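Local structure of extracellular solute-binding protein family 1 (Kribbella flavida, 5IXP) at residues Asn160-Ala173 against Trp223-Ala236. The protein probably captures a solute outside the cell and delivers it to an ABC transporter. Sequence-based numbering, arbitrary orientation.
Sequences NSAWFDSAVLTWEA and WTKAFRTDAFATMA
Trp223, on helix 221-226, hands its indole N-H to the carboxylate of Asp165: NE1 lies 2.8 Å from OD2, meeting the anti lone pair of that oxygen nearly in the ring plane, at an N-H...O angle of 153°. Past the turn from Ala226 to Thr229, Ser161 OG donates to the backbone O of Asp230 at 2.6 Å, in the carbonyl plane, while the Asp230 carboxylate turns to Arg121 in a salt bridge. Ala231 O then takes the N-H of Ala162, and Ala162 pairs with Phe232 in a short parallel bridge that joins the loop leading into helix 167-175 to strand 232-238 of this periplasmic-binding-protein-type fold. Phe232 lays its ring under Asp165, whose CB makes a CH-pi contact over the face, 3.8 Å from the ring centroid. Thr234 works in two directions: OG1 reaches Trp163 O at 2.8 Å from above the carbonyl plane and also bonds to Tyr147 OH, and CG2 makes a CH-pi contact over the six-membered ring of Trp163, 3.7 Å from its centroid. Trp163 CB points away, but chi1 of -172° sets the indole trans to N and brings its face to the methyl. Selenomethionine Met235, bent at chi3, brings CE to 3.8 Å from Leu169 CD1 and against Asp165 OD2. Last comes Ala236, its N-H given to a water that in turn donates to Asp165 OD1, with its CB against Ala173 CB. An alanine in place of Asp165 would probably leave the indole N-H of Trp223 and the bridging water without their acceptor. The buried carboxylate thus ties its loop directly to helix 221-226 and through a water to strand 232-238; within this contact its two donors are neutral, an indole N-H and a water, which are likely to stabilise its charge.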
loop_
_atom_site.group_PDB
_atom_site.type_symbol
_atom_site.label_atom_id
_atom_site.label_comp_id
_atom_site.label_asym_id
_atom_site.label_seq_id
_atom_site.Cartn_x
_atom_site.Cartn_y
_atom_site.Cartn_z
ATOM N N ASN A 160 -29.894 -1.925 5.973
ATOM C CA ASN A 160 -29.075 -2.310 7.116
ATOM C C ASN A 160 -27.631 -2.624 6.748
ATOM O O ASN A 160 -26.895 -3.145 7.591
ATOM C CB ASN A 160 -29.690 -3.511 7.826
ATOM C CG ASN A 160 -30.978 -3.167 8.516
ATOM O OD1 ASN A 160 -31.216 -2.011 8.871
ATOM N ND2 ASN A 160 -31.829 -4.168 8.707
ATOM N N SER A 161 -27.204 -2.322 5.525
ATOM C CA SER A 161 -25.808 -2.503 5.143
ATOM C C SER A 161 -25.262 -1.214 4.550
ATOM O O SER A 161 -26.006 -0.404 3.992
ATOM C CB SER A 161 -25.630 -3.640 4.127
ATOM O OG SER A 161 -25.899 -4.896 4.719
ATOM N N ALA A 162 -23.954 -1.033 4.676
ATOM C CA ALA A 162 -23.255 0.038 3.990
ATOM C C ALA A 162 -22.496 -0.530 2.794
ATOM O O ALA A 162 -22.363 -1.745 2.619
ATOM C CB ALA A 162 -22.303 0.765 4.943
ATOM N N TRP A 163 -21.986 0.380 1.970
ATOM C CA TRP A 163 -21.269 -0.011 0.763
ATOM C C TRP A 163 -19.802 -0.312 1.060
ATOM O O TRP A 163 -19.257 -1.311 0.571
ATOM C CB TRP A 163 -21.404 1.107 -0.272
ATOM C CG TRP A 163 -20.889 0.820 -1.661
ATOM C CD1 TRP A 163 -20.016 1.592 -2.385
ATOM C CD2 TRP A 163 -21.243 -0.284 -2.512
ATOM N NE1 TRP A 163 -19.808 1.038 -3.630
ATOM C CE2 TRP A 163 -20.552 -0.110 -3.734
ATOM C CE3 TRP A 163 -22.092 -1.390 -2.370
ATOM C CZ2 TRP A 163 -20.669 -1.011 -4.792
ATOM C CZ3 TRP A 163 -22.205 -2.284 -3.430
ATOM C CH2 TRP A 163 -21.503 -2.083 -4.622
ATOM N N PHE A 164 -19.151 0.531 1.863
ATOM C CA PHE A 164 -17.746 0.351 2.199
ATOM C C PHE A 164 -17.551 0.617 3.688
ATOM O O PHE A 164 -18.439 1.138 4.367
ATOM C CB PHE A 164 -16.846 1.268 1.356
ATOM C CG PHE A 164 -17.251 2.720 1.372
ATOM C CD1 PHE A 164 -16.948 3.532 2.464
ATOM C CD2 PHE A 164 -17.904 3.286 0.274
ATOM C CE1 PHE A 164 -17.311 4.877 2.478
ATOM C CE2 PHE A 164 -18.266 4.629 0.275
ATOM C CZ PHE A 164 -17.968 5.429 1.377
ATOM N N ASP A 165 -16.354 0.278 4.191
ATOM C CA ASP A 165 -16.143 0.296 5.635
ATOM C C ASP A 165 -15.944 1.709 6.189
ATOM O O ASP A 165 -16.495 2.028 7.245
ATOM C CB ASP A 165 -14.970 -0.619 6.019
ATOM C CG ASP A 165 -13.665 -0.251 5.320
ATOM O OD1 ASP A 165 -13.694 0.284 4.195
ATOM O OD2 ASP A 165 -12.598 -0.519 5.899
ATOM N N SER A 166 -15.163 2.574 5.532
ATOM C CA SER A 166 -14.968 3.920 6.074
ATOM C C SER A 166 -14.668 4.915 4.963
ATOM O O SER A 166 -14.135 4.559 3.906
ATOM C CB SER A 166 -13.841 3.975 7.129
ATOM O OG SER A 166 -12.539 3.812 6.564
ATOM N N ALA A 167 -15.024 6.177 5.220
ATOM C CA ALA A 167 -14.675 7.251 4.297
ATOM C C ALA A 167 -13.163 7.387 4.157
ATOM O O ALA A 167 -12.657 7.652 3.061
ATOM C CB ALA A 167 -15.289 8.573 4.771
ATOM N N VAL A 168 -12.425 7.213 5.256
ATOM C CA VAL A 168 -10.979 7.439 5.222
ATOM C C VAL A 168 -10.298 6.452 4.279
ATOM O O VAL A 168 -9.457 6.839 3.460
ATOM C CB VAL A 168 -10.383 7.376 6.642
ATOM C CG1 VAL A 168 -8.858 7.247 6.585
ATOM C CG2 VAL A 168 -10.754 8.630 7.418
ATOM N N LEU A 169 -10.642 5.163 4.368
ATOM C CA LEU A 169 -9.976 4.218 3.465
ATOM C C LEU A 169 -10.358 4.471 2.009
ATOM O O LEU A 169 -9.529 4.279 1.111
ATOM C CB LEU A 169 -10.267 2.767 3.856
ATOM C CG LEU A 169 -9.539 2.239 5.102
ATOM C CD1 LEU A 169 -9.618 0.713 5.187
ATOM C CD2 LEU A 169 -8.087 2.697 5.139
ATOM N N THR A 170 -11.591 4.919 1.751
ATOM C CA THR A 170 -11.953 5.304 0.391
ATOM C C THR A 170 -11.130 6.504 -0.067
ATOM O O THR A 170 -10.693 6.570 -1.226
ATOM C CB THR A 170 -13.452 5.610 0.308
ATOM O OG1 THR A 170 -14.202 4.509 0.841
ATOM C CG2 THR A 170 -13.876 5.862 -1.141
ATOM N N TRP A 171 -10.904 7.457 0.837
ATOM C CA TRP A 171 -10.039 8.599 0.553
ATOM C C TRP A 171 -8.628 8.157 0.205
ATOM O O TRP A 171 -8.029 8.659 -0.756
ATOM C CB TRP A 171 -10.016 9.533 1.765
ATOM C CG TRP A 171 -8.902 10.570 1.789
ATOM C CD1 TRP A 171 -7.641 10.424 2.312
ATOM C CD2 TRP A 171 -8.978 11.915 1.305
ATOM N NE1 TRP A 171 -6.928 11.596 2.169
ATOM C CE2 TRP A 171 -7.726 12.527 1.557
ATOM C CE3 TRP A 171 -9.977 12.657 0.669
ATOM C CZ2 TRP A 171 -7.452 13.850 1.195
ATOM C CZ3 TRP A 171 -9.704 13.976 0.314
ATOM C CH2 TRP A 171 -8.451 14.556 0.577
ATOM N N GLU A 172 -8.061 7.248 1.002
ATOM C CA GLU A 172 -6.724 6.748 0.696
ATOM C C GLU A 172 -6.677 6.176 -0.713
ATOM O O GLU A 172 -5.737 6.446 -1.473
ATOM C CB GLU A 172 -6.309 5.687 1.714
ATOM C CG GLU A 172 -6.135 6.227 3.128
ATOM C CD GLU A 172 -4.903 7.125 3.241
ATOM O OE1 GLU A 172 -3.777 6.596 3.396
ATOM O OE2 GLU A 172 -5.052 8.356 3.135
ATOM N N ALA A 173 -7.699 5.405 -1.085
ATOM C CA ALA A 173 -7.716 4.777 -2.402
ATOM C C ALA A 173 -7.768 5.820 -3.509
ATOM O O ALA A 173 -7.016 5.733 -4.487
ATOM C CB ALA A 173 -8.893 3.810 -2.507
ATOM N N TRP A 223 -14.222 -2.233 13.822
ATOM C CA TRP A 223 -13.988 -2.658 12.444
ATOM C C TRP A 223 -13.757 -4.163 12.368
ATOM O O TRP A 223 -14.375 -4.860 11.557
ATOM C CB TRP A 223 -12.792 -1.882 11.896
ATOM C CG TRP A 223 -12.373 -2.143 10.492
ATOM C CD1 TRP A 223 -12.883 -1.569 9.353
ATOM C CD2 TRP A 223 -11.296 -2.986 10.070
ATOM N NE1 TRP A 223 -12.202 -2.029 8.248
ATOM C CE2 TRP A 223 -11.224 -2.900 8.661
ATOM C CE3 TRP A 223 -10.397 -3.819 10.746
ATOM C CZ2 TRP A 223 -10.284 -3.607 7.919
ATOM C CZ3 TRP A 223 -9.457 -4.521 10.008
ATOM C CH2 TRP A 223 -9.412 -4.417 8.608
ATOM N N THR A 224 -12.874 -4.681 13.221
ATOM C CA THR A 224 -12.591 -6.114 13.235
ATOM C C THR A 224 -13.861 -6.927 13.458
ATOM O O THR A 224 -14.150 -7.867 12.708
ATOM C CB THR A 224 -11.555 -6.423 14.316
ATOM O OG1 THR A 224 -10.379 -5.658 14.059
ATOM C CG2 THR A 224 -11.196 -7.896 14.319
ATOM N N LYS A 225 -14.638 -6.576 14.488
ATOM C CA LYS A 225 -15.856 -7.328 14.777
ATOM C C LYS A 225 -16.864 -7.224 13.639
ATOM O O LYS A 225 -17.639 -8.158 13.409
ATOM C CB LYS A 225 -16.490 -6.837 16.079
ATOM C CG LYS A 225 -15.576 -6.919 17.309
ATOM C CD LYS A 225 -14.555 -8.049 17.199
ATOM C CE LYS A 225 -13.273 -7.720 17.970
ATOM N NZ LYS A 225 -12.522 -8.951 18.372
ATOM N N ALA A 226 -16.858 -6.113 12.903
ATOM C CA ALA A 226 -17.874 -5.909 11.876
ATOM C C ALA A 226 -17.749 -6.891 10.718
ATOM O O ALA A 226 -18.702 -7.035 9.938
ATOM C CB ALA A 226 -17.807 -4.478 11.360
ATOM N N PHE A 227 -16.611 -7.582 10.590
ATOM C CA PHE A 227 -16.503 -8.597 9.548
ATOM C C PHE A 227 -17.415 -9.789 9.793
ATOM O O PHE A 227 -17.631 -10.582 8.869
ATOM C CB PHE A 227 -15.051 -9.061 9.400
ATOM C CG PHE A 227 -14.186 -8.092 8.635
ATOM C CD1 PHE A 227 -14.130 -8.145 7.244
ATOM C CD2 PHE A 227 -13.448 -7.113 9.300
ATOM C CE1 PHE A 227 -13.342 -7.243 6.526
ATOM C CE2 PHE A 227 -12.650 -6.206 8.590
ATOM C CZ PHE A 227 -12.596 -6.276 7.201
ATOM N N ARG A 228 -17.961 -9.933 11.002
ATOM C CA ARG A 228 -18.912 -10.993 11.303
ATOM C C ARG A 228 -20.355 -10.509 11.226
ATOM O O ARG A 228 -21.239 -11.109 11.843
ATOM C CB ARG A 228 -18.614 -11.596 12.679
ATOM C CG ARG A 228 -17.437 -12.579 12.686
ATOM C CD ARG A 228 -16.326 -12.135 13.622
ATOM N NE ARG A 228 -16.831 -11.574 14.874
ATOM C CZ ARG A 228 -16.085 -11.338 15.957
ATOM N NH1 ARG A 228 -14.780 -11.590 15.946
ATOM N NH2 ARG A 228 -16.641 -10.824 17.052
ATOM N N THR A 229 -20.601 -9.427 10.488
ATOM C CA THR A 229 -21.917 -8.823 10.331
ATOM C C THR A 229 -22.099 -8.441 8.865
ATOM O O THR A 229 -21.193 -8.604 8.039
ATOM C CB THR A 229 -22.080 -7.561 11.188
ATOM O OG1 THR A 229 -21.326 -6.494 10.590
ATOM C CG2 THR A 229 -21.594 -7.788 12.622
ATOM N N ASP A 230 -23.274 -7.888 8.548
ATOM C CA ASP A 230 -23.545 -7.359 7.217
ATOM C C ASP A 230 -23.211 -5.874 7.097
ATOM O O ASP A 230 -23.810 -5.182 6.268
ATOM C CB ASP A 230 -25.010 -7.605 6.845
ATOM C CG ASP A 230 -25.358 -9.082 6.778
ATOM O OD1 ASP A 230 -24.427 -9.918 6.719
ATOM O OD2 ASP A 230 -26.569 -9.405 6.779
ATOM N N ALA A 231 -22.254 -5.373 7.888
ATOM C CA ALA A 231 -22.050 -3.928 8.003
ATOM C C ALA A 231 -21.621 -3.283 6.684
ATOM O O ALA A 231 -22.042 -2.158 6.383
ATOM C CB ALA A 231 -21.024 -3.623 9.090
ATOM N N PHE A 232 -20.763 -3.943 5.900
ATOM C CA PHE A 232 -20.331 -3.340 4.637
ATOM C C PHE A 232 -20.125 -4.412 3.573
ATOM O O PHE A 232 -19.788 -5.559 3.882
ATOM C CB PHE A 232 -19.049 -2.498 4.801
ATOM C CG PHE A 232 -17.929 -3.215 5.499
ATOM C CD1 PHE A 232 -17.016 -3.971 4.783
ATOM C CD2 PHE A 232 -17.781 -3.122 6.879
ATOM C CE1 PHE A 232 -15.969 -4.631 5.438
ATOM C CE2 PHE A 232 -16.745 -3.783 7.535
ATOM C CZ PHE A 232 -15.838 -4.539 6.810
ATOM N N ALA A 233 -20.305 -4.012 2.305
ATOM C CA ALA A 233 -20.361 -4.956 1.194
ATOM C C ALA A 233 -19.138 -4.955 0.285
ATOM O O ALA A 233 -18.983 -5.905 -0.492
ATOM C CB ALA A 233 -21.603 -4.689 0.324
ATOM N N THR A 234 -18.290 -3.920 0.326
ATOM C CA THR A 234 -17.093 -3.868 -0.514
ATOM C C THR A 234 -15.921 -3.287 0.270
ATOM O O THR A 234 -16.098 -2.597 1.279
ATOM C CB THR A 234 -17.274 -3.006 -1.773
ATOM O OG1 THR A 234 -17.334 -1.621 -1.392
ATOM C CG2 THR A 234 -18.548 -3.377 -2.548
HETATM N N MSE A 235 -14.715 -3.569 -0.221
HETATM C CA MSE A 235 -13.493 -2.895 0.236
HETATM C C MSE A 235 -12.500 -2.727 -0.906
HETATM O O MSE A 235 -12.385 -3.614 -1.759
HETATM C CB MSE A 235 -12.792 -3.674 1.360
HETATM C CG MSE A 235 -13.410 -3.581 2.740
HETATM SE SE MSE A 235 -12.056 -4.202 4.010
HETATM C CE MSE A 235 -10.866 -2.618 3.928
ATOM N N ALA A 236 -11.778 -1.602 -0.916
ATOM C CA ALA A 236 -10.576 -1.505 -1.727
ATOM C C ALA A 236 -9.529 -2.414 -1.104
ATOM O O ALA A 236 -9.257 -2.332 0.098
ATOM C CB ALA A 236 -10.078 -0.062 -1.801
HETATM O O HOH W 1 -12.286 0.190 1.570
#